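Local coordinates for protein possible membrane-associated serine protease (Mycobacterium tuberculosis, PDB 3K6Y) that probably cleaves proteins as a membrane-associated serine endopeptidase and probably enables the bacterium to resist oxidative stress and acid, at residues K46-A51 against V57-G62; R69-A74 against G215-Q220; V76-N81 against V97-S102; S102-I107 against P158-D163; V197-A202 against T208-T213. All coordinates share one frame; numbering follows the deposited sequence.

Contact 1 of 5, residues K46-A51 against V57-G62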
# COMPACT_ATOMS: atom_id res chain seq x y z
N LYS A 46 5.18 8.93 -20.85
CA LYS A 46 5.32 7.51 -20.57
C LYS A 46 5.82 7.35 -19.14
O LYS A 46 6.65 8.13 -18.69
CB LYS A 46 6.31 6.91 -21.57
CG LYS A 46 6.48 5.39 -21.40
CD LYS A 46 7.60 4.78 -22.22
CE LYS A 46 8.07 3.53 -21.52
NZ LYS A 46 9.30 2.94 -22.14
N ILE A 47 5.28 6.36 -18.44
CA ILE A 47 5.71 6.09 -17.06
C ILE A 47 6.34 4.70 -17.02
O ILE A 47 5.79 3.76 -17.53
CB ILE A 47 4.53 6.19 -16.10
CG1 ILE A 47 3.90 7.59 -16.31
CG2 ILE A 47 5.01 6.02 -14.66
CD1 ILE A 47 2.84 8.04 -15.40
N ARG A 48 7.51 4.63 -16.43
CA ARG A 48 8.17 3.34 -16.21
C ARG A 48 8.48 3.21 -14.74
O ARG A 48 9.16 4.06 -14.16
CB ARG A 48 9.47 3.26 -17.01
CG ARG A 48 10.17 1.94 -16.95
CD ARG A 48 11.30 1.94 -17.99
NE ARG A 48 12.23 0.85 -17.75
CZ ARG A 48 12.39 -0.20 -18.55
NH1 ARG A 48 11.70 -0.29 -19.68
NH2 ARG A 48 13.27 -1.14 -18.22
N SER A 49 8.01 2.13 -14.13
CA SER A 49 8.14 1.92 -12.68
C SER A 49 8.84 0.61 -12.42
O SER A 49 8.39 -0.46 -12.86
CB SER A 49 6.77 1.94 -12.02
OG SER A 49 6.07 3.16 -12.34
N LEU A 50 9.96 0.67 -11.71
CA LEU A 50 10.70 -0.54 -11.33
C LEU A 50 10.00 -1.10 -10.11
O LEU A 50 9.80 -0.39 -9.12
CB LEU A 50 12.15 -0.21 -10.98
CG LEU A 50 12.90 0.56 -12.07
CD1 LEU A 50 14.33 0.79 -11.63
CD2 LEU A 50 12.85 -0.16 -13.42
N ALA A 51 9.63 -2.37 -10.18
CA ALA A 51 8.89 -3.00 -9.10
C ALA A 51 9.52 -4.35 -8.74
O ALA A 51 8.91 -5.41 -8.94
CB ALA A 51 7.42 -3.15 -9.47
N VAL A 57 8.82 -4.86 -14.21
CA VAL A 57 8.86 -3.45 -14.59
C VAL A 57 7.48 -3.13 -15.14
O VAL A 57 6.99 -3.82 -16.03
CB VAL A 57 9.94 -3.18 -15.65
CG1 VAL A 57 9.89 -1.72 -16.14
CG2 VAL A 57 11.32 -3.50 -15.10
N LEU A 58 6.84 -2.09 -14.60
CA LEU A 58 5.51 -1.64 -15.02
C LEU A 58 5.66 -0.47 -15.97
O LEU A 58 6.46 0.42 -15.71
CB LEU A 58 4.73 -1.15 -13.81
CG LEU A 58 4.14 -2.24 -12.93
CD1 LEU A 58 3.70 -1.64 -11.59
CD2 LEU A 58 2.95 -2.84 -13.65
N GLU A 59 4.89 -0.48 -17.04
CA GLU A 59 4.88 0.66 -17.96
C GLU A 59 3.46 1.10 -18.22
O GLU A 59 2.58 0.26 -18.42
CB GLU A 59 5.64 0.34 -19.25
CG GLU A 59 7.15 0.28 -18.99
CD GLU A 59 7.99 -0.16 -20.18
OE1 GLU A 59 7.60 -1.09 -20.91
OE2 GLU A 59 9.11 0.39 -20.34
N GLY A 60 3.23 2.41 -18.21
CA GLY A 60 1.94 2.93 -18.56
C GLY A 60 2.08 4.33 -19.07
O GLY A 60 3.13 4.71 -19.57
N THR A 61 1.00 5.08 -18.93
CA THR A 61 0.92 6.44 -19.46
C THR A 61 0.48 7.37 -18.34
O THR A 61 -0.12 6.93 -17.37
CB THR A 61 -0.11 6.47 -20.61
OG1 THR A 61 0.26 5.50 -21.59
CG2 THR A 61 -0.19 7.81 -21.28
N GLY A 62 0.80 8.65 -18.48
CA GLY A 62 0.24 9.68 -17.61
C GLY A 62 0.07 10.95 -18.42
O GLY A 62 0.40 11.00 -19.60
O HOH W 1 9.60 0.64 -22.94
O HOH W 2 4.91 2.67 -14.49
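With CG set anti to the backbone N (chi1 -178° in Lys46, -175° in Arg48), two long, extended side chains run out over one face of the sheet toward Glu59, whose CG lies beside its own backbone N (chi1 -72°). They belong to an antiparallel beta hairpin in the first barrel of the chymotrypsin-like protease domain, the part of the membrane protein held in this chain. Glu59 OE2 forms salt bridges with both side chains, Arg48 NH1 at 2.8 Å and Lys46 NZ at 3.1 Å, which arrive above opposite faces of the carboxylate plane and thereby limit its swing. A water links Lys46 NZ to Glu59 OE2 as well, and the ammonium is further held by Gly139 O. Long aliphatic stems suit this half-open face, since they carry charge outward while covering the strands. Val57 CG1 sits over one face of the Arg48 guanidinium, 3.8 Å from CZ, an apolar contact against the flat face of the cation. Beneath them the hairpin is zipped by paired backbone bonds, Ile47 with Gly60 and Ser49 with Leu58. Ile47 turns to the other, buried face, where its CD1 comes 3.7 Å from Gly62 N; with no side chain, glycine suits a site so close to that methyl group. Ser49, small and polar, lies on this face too: its OG donates to a water at 2.5 Å, and the same water donates to Leu58 O at 3.0 Å.

Contact 2 of 5, residues R69-A74 against G215-Q220; sequences RVMTNA and GEVAGQ
Gln220 N donates to Val217 O at 3.0 Å, a backbone bond that draws into one turn the two residues Met71 meets from the opposing strand. The amide end of Gln220 is occupied elsewhere, NE2 donating to Asp100 OD2, and its CB is the part that faces the methionine. Met71 lies on strand 69-72 of the first barrel, while segment 215-220 comes from the region after the last strand of the second, where helix 214-218 lies. Met71 CG, trans to the backbone N at chi1 -180°, sends the side chain straight across the gap, and a bend about the CG-SD bond (chi3 -74°) then turns the terminal methyl. As a result SD rests 3.9 Å from Val217 CG2, and CE is 4.2 Å from that same methyl and 4.5 Å from Gln220 CB. The two side chains meet at a slant, with the sulfur and methyl of Met71 mainly against the CG2 branch of Val217. A flexible, unbranched methionine suits a span whose closest CA atoms, those of Met71 and Gln220, are 9.3 Å apart; compact Val217 offers a firm surface at its far end. Val105 and Val197 also touch both Met71 and Val217, making the surroundings hydrophobic. No hydrogen bond crosses between the segments, so the two are joined here by dispersion forces and the exclusion of water, which demand less exact direction than polar bonds.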
# COMPACT_ATOMS: atom_id res chain seq x y z
N ARG A 69 3.37 18.33 -12.45
CA ARG A 69 2.45 17.36 -11.84
C ARG A 69 1.83 16.50 -12.92
O ARG A 69 1.29 17.00 -13.91
CB ARG A 69 1.33 18.06 -11.05
CG ARG A 69 1.78 18.79 -9.78
CD ARG A 69 2.17 17.77 -8.73
NE ARG A 69 2.55 18.33 -7.43
CZ ARG A 69 3.77 18.75 -7.13
NH1 ARG A 69 4.72 18.80 -8.07
NH2 ARG A 69 4.03 19.16 -5.89
N VAL A 70 1.92 15.18 -12.72
CA VAL A 70 1.43 14.21 -13.69
C VAL A 70 0.40 13.29 -13.01
O VAL A 70 0.62 12.82 -11.89
CB VAL A 70 2.61 13.37 -14.22
CG1 VAL A 70 2.13 12.12 -14.97
CG2 VAL A 70 3.44 14.22 -15.16
N MET A 71 -0.73 13.06 -13.68
CA MET A 71 -1.71 12.09 -13.20
C MET A 71 -1.53 10.77 -13.97
O MET A 71 -1.27 10.78 -15.20
CB MET A 71 -3.15 12.62 -13.38
CG MET A 71 -4.18 11.62 -12.87
SD MET A 71 -5.85 12.32 -12.80
CE MET A 71 -5.77 13.41 -11.38
N THR A 72 -1.71 9.66 -13.26
CA THR A 72 -1.74 8.33 -13.85
C THR A 72 -2.66 7.46 -12.99
O THR A 72 -3.27 7.96 -12.04
CB THR A 72 -0.31 7.74 -13.98
OG1 THR A 72 -0.36 6.50 -14.72
CG2 THR A 72 0.36 7.49 -12.63
N ASN A 73 -2.79 6.18 -13.32
CA ASN A 73 -3.50 5.28 -12.42
C ASN A 73 -2.61 4.80 -11.29
O ASN A 73 -1.39 4.68 -11.48
CB ASN A 73 -4.03 4.05 -13.16
CG ASN A 73 -5.17 4.37 -14.12
OD1 ASN A 73 -5.13 3.95 -15.28
ND2 ASN A 73 -6.21 5.04 -13.64
N ALA A 74 -3.22 4.50 -10.15
CA ALA A 74 -2.45 3.90 -9.07
C ALA A 74 -1.80 2.59 -9.52
O ALA A 74 -0.66 2.31 -9.18
CB ALA A 74 -3.31 3.68 -7.84
N GLY A 215 -14.87 13.96 -13.40
CA GLY A 215 -15.51 14.15 -12.09
C GLY A 215 -15.04 13.14 -11.05
O GLY A 215 -14.86 13.49 -9.88
N GLU A 216 -14.83 11.89 -11.47
CA GLU A 216 -14.41 10.85 -10.56
C GLU A 216 -13.00 11.12 -10.00
O GLU A 216 -12.71 10.80 -8.85
CB GLU A 216 -14.43 9.50 -11.28
CG GLU A 216 -13.94 8.31 -10.47
CD GLU A 216 -14.75 8.06 -9.22
OE1 GLU A 216 -14.15 7.65 -8.20
OE2 GLU A 216 -16.00 8.22 -9.26
N VAL A 217 -12.12 11.68 -10.84
CA VAL A 217 -10.72 11.88 -10.42
C VAL A 217 -10.50 13.27 -9.80
O VAL A 217 -9.45 13.51 -9.20
CB VAL A 217 -9.69 11.60 -11.54
CG1 VAL A 217 -9.90 10.23 -12.14
CG2 VAL A 217 -9.71 12.67 -12.63
N ALA A 218 -11.51 14.14 -9.87
CA ALA A 218 -11.35 15.53 -9.44
C ALA A 218 -10.93 15.65 -7.98
O ALA A 218 -10.12 16.51 -7.61
CB ALA A 218 -12.64 16.31 -9.68
N GLY A 219 -11.47 14.78 -7.13
CA GLY A 219 -11.17 14.81 -5.71
C GLY A 219 -9.69 14.61 -5.42
O GLY A 219 -9.17 15.13 -4.43
N GLN A 220 -9.00 13.89 -6.30
CA GLN A 220 -7.56 13.63 -6.10
C GLN A 220 -6.77 14.93 -6.14
O GLN A 220 -5.71 15.03 -5.51
CB GLN A 220 -7.03 12.66 -7.16
CG GLN A 220 -7.80 11.34 -7.21
CD GLN A 220 -7.72 10.61 -5.90
OE1 GLN A 220 -6.64 10.48 -5.31
NE2 GLN A 220 -8.85 10.09 -5.45

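Contact 3 of 5, residues V76-N81 against V97-S102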
# COMPACT_ATOMS: atom_id res chain seq x y z
N VAL A 76 -0.52 1.77 -12.20
CA VAL A 76 0.67 1.95 -13.03
C VAL A 76 1.94 2.02 -12.17
O VAL A 76 3.02 1.73 -12.67
CB VAL A 76 0.48 3.18 -13.94
CG1 VAL A 76 1.76 3.64 -14.62
CG2 VAL A 76 -0.57 2.87 -14.96
N VAL A 77 1.80 2.37 -10.89
CA VAL A 77 2.95 2.48 -10.00
C VAL A 77 2.86 1.55 -8.78
O VAL A 77 3.79 1.52 -7.98
CB VAL A 77 3.17 3.97 -9.52
CG1 VAL A 77 3.43 4.88 -10.71
CG2 VAL A 77 2.00 4.48 -8.68
N ALA A 78 1.78 0.78 -8.68
CA ALA A 78 1.56 -0.07 -7.50
C ALA A 78 2.70 -1.05 -7.27
O ALA A 78 3.09 -1.76 -8.17
CB ALA A 78 0.26 -0.83 -7.66
N GLY A 79 3.22 -1.06 -6.05
CA GLY A 79 4.28 -1.99 -5.67
C GLY A 79 5.67 -1.57 -6.09
O GLY A 79 6.62 -2.26 -5.77
N SER A 80 5.80 -0.45 -6.80
CA SER A 80 7.08 -0.04 -7.32
C SER A 80 7.92 0.68 -6.28
O SER A 80 7.41 1.17 -5.27
CB SER A 80 6.89 0.90 -8.50
OG SER A 80 6.36 2.17 -8.13
N ASN A 81 9.21 0.81 -6.57
CA ASN A 81 10.08 1.63 -5.72
C ASN A 81 10.87 2.68 -6.48
O ASN A 81 11.68 3.38 -5.88
CB ASN A 81 10.98 0.79 -4.81
CG ASN A 81 12.06 0.08 -5.57
OD1 ASN A 81 12.11 0.10 -6.80
ND2 ASN A 81 12.97 -0.55 -4.82
N VAL A 97 3.29 11.45 -4.89
CA VAL A 97 2.86 12.31 -3.78
C VAL A 97 1.41 12.12 -3.40
O VAL A 97 0.98 12.58 -2.34
CB VAL A 97 3.17 13.82 -4.04
CG1 VAL A 97 4.66 14.01 -4.21
CG2 VAL A 97 2.40 14.36 -5.25
N SER A 98 0.64 11.43 -4.24
CA SER A 98 -0.72 11.03 -3.90
C SER A 98 -0.95 9.68 -4.56
O SER A 98 -0.53 9.45 -5.69
CB SER A 98 -1.73 12.07 -4.38
OG SER A 98 -3.06 11.68 -4.11
N TYR A 99 -1.62 8.79 -3.84
CA TYR A 99 -1.81 7.43 -4.28
C TYR A 99 -3.12 6.95 -3.68
O TYR A 99 -3.25 6.88 -2.46
CB TYR A 99 -0.62 6.56 -3.85
CG TYR A 99 -0.73 5.11 -4.27
CD1 TYR A 99 -0.25 4.67 -5.51
CD2 TYR A 99 -1.30 4.17 -3.42
CE1 TYR A 99 -0.35 3.34 -5.88
CE2 TYR A 99 -1.41 2.84 -3.79
CZ TYR A 99 -0.95 2.44 -5.02
OH TYR A 99 -1.06 1.13 -5.38
N ASP A 100 -4.08 6.60 -4.54
CA ASP A 100 -5.41 6.20 -4.09
C ASP A 100 -5.81 4.93 -4.86
O ASP A 100 -6.17 4.98 -6.02
CB ASP A 100 -6.42 7.32 -4.33
CG ASP A 100 -7.80 7.00 -3.78
OD1 ASP A 100 -8.17 5.81 -3.74
OD2 ASP A 100 -8.52 7.96 -3.42
N PRO A 101 -5.71 3.77 -4.20
CA PRO A 101 -5.98 2.50 -4.86
C PRO A 101 -7.46 2.19 -4.98
O PRO A 101 -7.81 1.18 -5.61
CB PRO A 101 -5.29 1.50 -3.93
CG PRO A 101 -5.43 2.10 -2.59
CD PRO A 101 -5.26 3.59 -2.81
N SER A 102 -8.31 3.01 -4.37
CA SER A 102 -9.76 2.83 -4.45
C SER A 102 -10.27 3.49 -5.71
O SER A 102 -10.92 2.85 -6.54
CB SER A 102 -10.46 3.41 -3.22
OG SER A 102 -10.02 2.77 -2.02
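Ala78 presents its methyl group to a hydroxyl: CB lies 3.3 Å from Tyr99 OH, an unusual meeting of carbon and oxygen in a contact with no hydrogen bond between the segments. The tyrosine oxygen has its polar partner elsewhere, in Tyr161 OH, so the alanine need only fit beside it, and its small size permits so near an approach. Tyr99 reaches this place because its ring carbon CG is trans to the backbone N (chi1 -180°), carrying the ring off strand 90-100 toward the loop. Val77 meets the same ring nearer its root, with CG2 at the edge, close to the ring plane and 3.8 Å from CE1. The two side chains run antiparallel as they pass, letting the branched valine pack along the CD1-CE1 edge. A type II turn from Val77 to Ser80 shapes the loop. Val77 O is gripped twice by Ser80, through N at 3.1 Å and OG at 2.7 Å, and Gly79 takes the positive phi that such a turn needs. On the other segment Asp100 OD1 accepts from Ser102 N at 2.9 Å, an Asx turn that redirects the chain after the strand. Segment 76-81 begins directly after His75 and the strand leads to Asp104, predicted members of the catalytic triad, so the contact ties together the two chain segments flanking these residues in a chymotrypsin-like first barrel.

Contact 4 of 5, residues S102-I107 against P158-D163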
# COMPACT_ATOMS: atom_id res chain seq x y z
N SER A 102 -8.31 3.01 -4.37
CA SER A 102 -9.76 2.83 -4.45
C SER A 102 -10.27 3.49 -5.71
O SER A 102 -10.92 2.85 -6.54
CB SER A 102 -10.46 3.41 -3.22
OG SER A 102 -10.02 2.77 -2.02
N VAL A 103 -9.97 4.77 -5.88
CA VAL A 103 -10.33 5.46 -7.11
C VAL A 103 -9.43 4.96 -8.26
O VAL A 103 -9.87 4.89 -9.41
CB VAL A 103 -10.23 6.99 -6.92
CG1 VAL A 103 -10.51 7.72 -8.22
CG2 VAL A 103 -11.19 7.48 -5.83
N ASP A 104 -8.18 4.57 -7.93
CA ASP A 104 -7.13 4.11 -8.86
C ASP A 104 -6.46 5.29 -9.56
O ASP A 104 -6.42 5.34 -10.79
CB ASP A 104 -7.61 3.04 -9.86
CG ASP A 104 -6.47 2.30 -10.53
OD1 ASP A 104 -6.76 1.46 -11.42
OD2 ASP A 104 -5.29 2.54 -10.20
N VAL A 105 -5.94 6.23 -8.77
CA VAL A 105 -5.25 7.40 -9.32
C VAL A 105 -4.01 7.67 -8.49
O VAL A 105 -4.04 7.52 -7.27
CB VAL A 105 -6.15 8.65 -9.29
CG1 VAL A 105 -5.36 9.92 -9.70
CG2 VAL A 105 -7.33 8.47 -10.20
N ALA A 106 -2.93 8.05 -9.17
CA ALA A 106 -1.73 8.55 -8.50
C ALA A 106 -1.38 9.89 -9.11
O ALA A 106 -1.61 10.13 -10.31
CB ALA A 106 -0.55 7.56 -8.64
N ILE A 107 -0.80 10.77 -8.28
CA ILE A 107 -0.24 12.02 -8.79
C ILE A 107 1.25 11.99 -8.50
O ILE A 107 1.68 11.64 -7.37
CB ILE A 107 -0.90 13.27 -8.14
CG1 ILE A 107 -2.39 13.30 -8.51
CG2 ILE A 107 -0.19 14.56 -8.59
CD1 ILE A 107 -3.21 14.43 -7.84
N PRO A 158 -14.22 -4.54 -7.35
CA PRO A 158 -13.11 -4.53 -6.39
C PRO A 158 -12.14 -3.39 -6.69
O PRO A 158 -12.03 -2.94 -7.85
CB PRO A 158 -12.41 -5.86 -6.66
CG PRO A 158 -12.72 -6.14 -8.13
CD PRO A 158 -14.12 -5.64 -8.33
N ASP A 159 -11.42 -2.95 -5.66
CA ASP A 159 -10.31 -2.02 -5.89
C ASP A 159 -9.13 -2.79 -6.47
O ASP A 159 -9.24 -4.00 -6.71
CB ASP A 159 -9.97 -1.23 -4.62
CG ASP A 159 -9.31 -2.06 -3.52
OD1 ASP A 159 -8.81 -3.19 -3.76
OD2 ASP A 159 -9.28 -1.52 -2.38
N ILE A 160 -8.02 -2.11 -6.73
CA ILE A 160 -6.94 -2.74 -7.48
C ILE A 160 -6.29 -3.92 -6.74
O ILE A 160 -5.64 -4.76 -7.37
CB ILE A 160 -5.87 -1.75 -7.96
CG1 ILE A 160 -5.14 -1.12 -6.79
CG2 ILE A 160 -6.49 -0.70 -8.88
CD1 ILE A 160 -3.94 -0.27 -7.23
N TYR A 161 -6.47 -3.96 -5.42
CA TYR A 161 -5.90 -5.05 -4.63
C TYR A 161 -6.87 -6.20 -4.39
O TYR A 161 -6.49 -7.21 -3.78
CB TYR A 161 -5.51 -4.53 -3.26
CG TYR A 161 -4.55 -3.36 -3.22
CD1 TYR A 161 -4.81 -2.29 -2.35
CD2 TYR A 161 -3.40 -3.33 -3.98
CE1 TYR A 161 -3.95 -1.21 -2.22
CE2 TYR A 161 -2.51 -2.21 -3.90
CZ TYR A 161 -2.81 -1.17 -3.01
OH TYR A 161 -1.93 -0.10 -2.91
N GLY A 162 -8.11 -6.05 -4.82
CA GLY A 162 -9.12 -7.05 -4.47
C GLY A 162 -9.42 -7.02 -2.99
O GLY A 162 -9.73 -8.05 -2.39
N ASP A 163 -9.34 -5.83 -2.37
CA ASP A 163 -9.75 -5.68 -0.97
C ASP A 163 -11.20 -6.09 -0.77
O ASP A 163 -12.01 -6.02 -1.70
CB ASP A 163 -9.57 -4.23 -0.50
CG ASP A 163 -8.11 -3.79 -0.38
OD1 ASP A 163 -7.25 -4.60 0.02
OD2 ASP A 163 -7.86 -2.59 -0.68
O HOH W 3 -11.18 0.42 -1.74
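Ser102 and Asp159 come within 5.1 Å, CA to CA, where a type I turn from Asp159 to Gly162 meets the chain just before strand 105-109; there Asp104 adopts a positive phi (80°) in a G1 bulge, both it and Val105 facing Asp100. The closest touch is made by Ile160, whose CG2 lies 3.3 Å from Asp104 OD1 and 3.4 Å from its CG. The two side chains cross at about a right angle, and the beta-branched isoleucine brings a methyl group against the carboxylate without competing for its hydrogen bonds. Asp104 OD1 is hydrogen-bonded to His75 ND1. Ile160 can take this post because its turn is held from within: Asp159, with CG between the backbone N and the carbonyl carbon (chi1 71°), folds OD1 back to accept from Tyr161 N and Asp163 N, both at 3.0 Å. These donors arrive above opposite faces of the carboxylate, and the nearer in sequence closes an Asx turn. The other oxygen, OD2, accepts from a water at 2.8 Å, and this water is also hydrogen-bonded to Ser102 OG at 2.6 Å, a polar link that the short serine side chain suits. Beyond the turn, Asp163 OD2 forms a salt bridge with Arg53 of the second subunit. A second-barrel loop thus packs beside the aspartate of what is predicted to be a Ser-His-Asp catalytic triad, set at the barrel junction of chymotrypsin-like proteases.

Contact 5 of 5, residues V197-A202 against T208-T213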
# COMPACT_ATOMS: atom_id res chain seq x y z
N VAL A 197 -9.56 9.33 -17.39
CA VAL A 197 -8.32 8.58 -17.35
C VAL A 197 -8.61 7.13 -17.73
O VAL A 197 -9.38 6.44 -17.07
CB VAL A 197 -7.70 8.62 -15.93
CG1 VAL A 197 -6.34 7.91 -15.92
CG2 VAL A 197 -7.57 10.06 -15.45
N VAL A 198 -8.00 6.69 -18.82
CA VAL A 198 -8.21 5.34 -19.34
C VAL A 198 -7.57 4.35 -18.37
O VAL A 198 -6.40 4.52 -18.04
CB VAL A 198 -7.54 5.21 -20.73
CG1 VAL A 198 -7.71 3.79 -21.28
CG2 VAL A 198 -8.12 6.24 -21.70
N PHE A 199 -8.29 3.31 -17.93
CA PHE A 199 -7.73 2.39 -16.94
C PHE A 199 -7.89 0.92 -17.26
O PHE A 199 -7.21 0.09 -16.67
CB PHE A 199 -8.23 2.69 -15.52
CG PHE A 199 -9.65 2.27 -15.24
CD1 PHE A 199 -10.72 3.10 -15.53
CD2 PHE A 199 -9.92 1.04 -14.65
CE1 PHE A 199 -12.04 2.72 -15.24
CE2 PHE A 199 -11.25 0.63 -14.38
CZ PHE A 199 -12.29 1.48 -14.67
N GLY A 200 -8.79 0.58 -18.17
CA GLY A 200 -9.05 -0.83 -18.37
C GLY A 200 -9.80 -1.16 -19.62
O GLY A 200 -10.23 -0.29 -20.37
N ALA A 201 -9.93 -2.46 -19.83
CA ALA A 201 -10.65 -2.98 -20.99
C ALA A 201 -11.60 -4.08 -20.51
O ALA A 201 -11.39 -4.69 -19.46
CB ALA A 201 -9.65 -3.53 -21.99
N ALA A 202 -12.67 -4.30 -21.26
CA ALA A 202 -13.60 -5.37 -20.88
C ALA A 202 -12.93 -6.72 -21.08
O ALA A 202 -12.10 -6.89 -21.98
CB ALA A 202 -14.89 -5.26 -21.65
N THR A 208 -14.33 -2.82 -25.88
CA THR A 208 -14.85 -1.92 -24.85
C THR A 208 -13.74 -1.56 -23.89
O THR A 208 -13.02 -2.42 -23.39
CB THR A 208 -16.05 -2.52 -24.11
OG1 THR A 208 -17.15 -2.58 -25.03
CG2 THR A 208 -16.50 -1.65 -22.95
N GLY A 209 -13.61 -0.26 -23.68
CA GLY A 209 -12.67 0.26 -22.70
C GLY A 209 -13.39 0.96 -21.57
O GLY A 209 -14.56 1.34 -21.70
N PHE A 210 -12.65 1.17 -20.48
CA PHE A 210 -13.17 1.80 -19.28
C PHE A 210 -12.30 2.98 -18.92
O PHE A 210 -11.05 2.88 -18.95
CB PHE A 210 -13.17 0.84 -18.10
CG PHE A 210 -14.13 -0.30 -18.26
CD1 PHE A 210 -15.46 -0.14 -17.89
CD2 PHE A 210 -13.72 -1.50 -18.82
CE1 PHE A 210 -16.38 -1.19 -18.04
CE2 PHE A 210 -14.63 -2.56 -18.98
CZ PHE A 210 -15.96 -2.39 -18.60
N VAL A 211 -12.95 4.10 -18.60
CA VAL A 211 -12.30 5.38 -18.37
C VAL A 211 -12.86 6.02 -17.11
O VAL A 211 -14.09 6.18 -17.00
CB VAL A 211 -12.55 6.32 -19.57
CG1 VAL A 211 -11.87 7.67 -19.37
CG2 VAL A 211 -12.08 5.67 -20.87
N LEU A 212 -12.01 6.39 -16.14
CA LEU A 212 -12.51 7.13 -14.98
C LEU A 212 -12.91 8.51 -15.43
O LEU A 212 -12.15 9.17 -16.14
CB LEU A 212 -11.42 7.29 -13.92
CG LEU A 212 -10.80 6.02 -13.35
CD1 LEU A 212 -9.57 6.34 -12.52
CD2 LEU A 212 -11.84 5.24 -12.53
N THR A 213 -14.09 8.99 -15.04
CA THR A 213 -14.48 10.32 -15.52
C THR A 213 -13.63 11.43 -14.89
O THR A 213 -13.05 11.27 -13.82
CB THR A 213 -15.97 10.63 -15.27
OG1 THR A 213 -16.18 10.82 -13.88
CG2 THR A 213 -16.89 9.54 -15.84
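Phe199 is pressed tightly into the second strand of this antiparallel hairpin, whereas Ala201 is open to solvent. In the tight part Phe210 CB sits over the Phe199 ring as a CH-pi contact, 4.0 Å from the ring centroid and 30° off its normal. On another side Leu212 CG packs 3.6 Å from Phe199 CD1. The ring reaches this place because Phe199 CG stands between the backbone N and the carbonyl carbon (chi1 75°), swinging it across the neighbouring strand. A classic beta bulge makes the detour possible: Phe199 and Gly200 both face Phe210, whose O accepts a straight bond from Phe199 N at 3.0 Å and a weak one from Gly200 N at 3.3 Å. Gly200 suits the bulge because a side chain would be crowded by the Phe199 ring. On the face that carries Val198 and Val211, both buried, their CG2 atoms meet at 4.1 Å, beta-branched residues well suited to strands. Ala202 packs against the edge of the Phe210 ring, with its N 3.5 Å from CE2 and donating to Thr208 O at 2.9 Å; small Ala201, by contrast, is exposed and covers little. Apart from the backbone bonds the interface is hydrocarbon, which implies that Phe199, whose side chain lies about 4 Å from that of His75 of the predicted triad, is placed mainly by shape and strand pairing.

In the fold
Contacts 1 and 3 lie in the first barrel, joined by Leu50 O to Asn81 N at 2.9 Å, and contact 5 in the second; contacts 2 and 4 bridge the two. Thr61 O with Thr72 OG1 (2.7 Å) ties contact 1 to contact 2 across adjacent strands. Contacts 3 and 4, sharing Ser102, have centres 8 Å apart and are linked by Asp100 N to Val105 O at 2.9 Å. Contacts 1 and 5 do not touch, their centres being 18 Å apart. Between the barrels lies the predicted triad: contact 4 contains Asp104, while the side chains of Phe199 and Ala78 approach that of His75 to about 4 and 5 Å, and Gly60 lies about 5 Å from the side chain of Ser183.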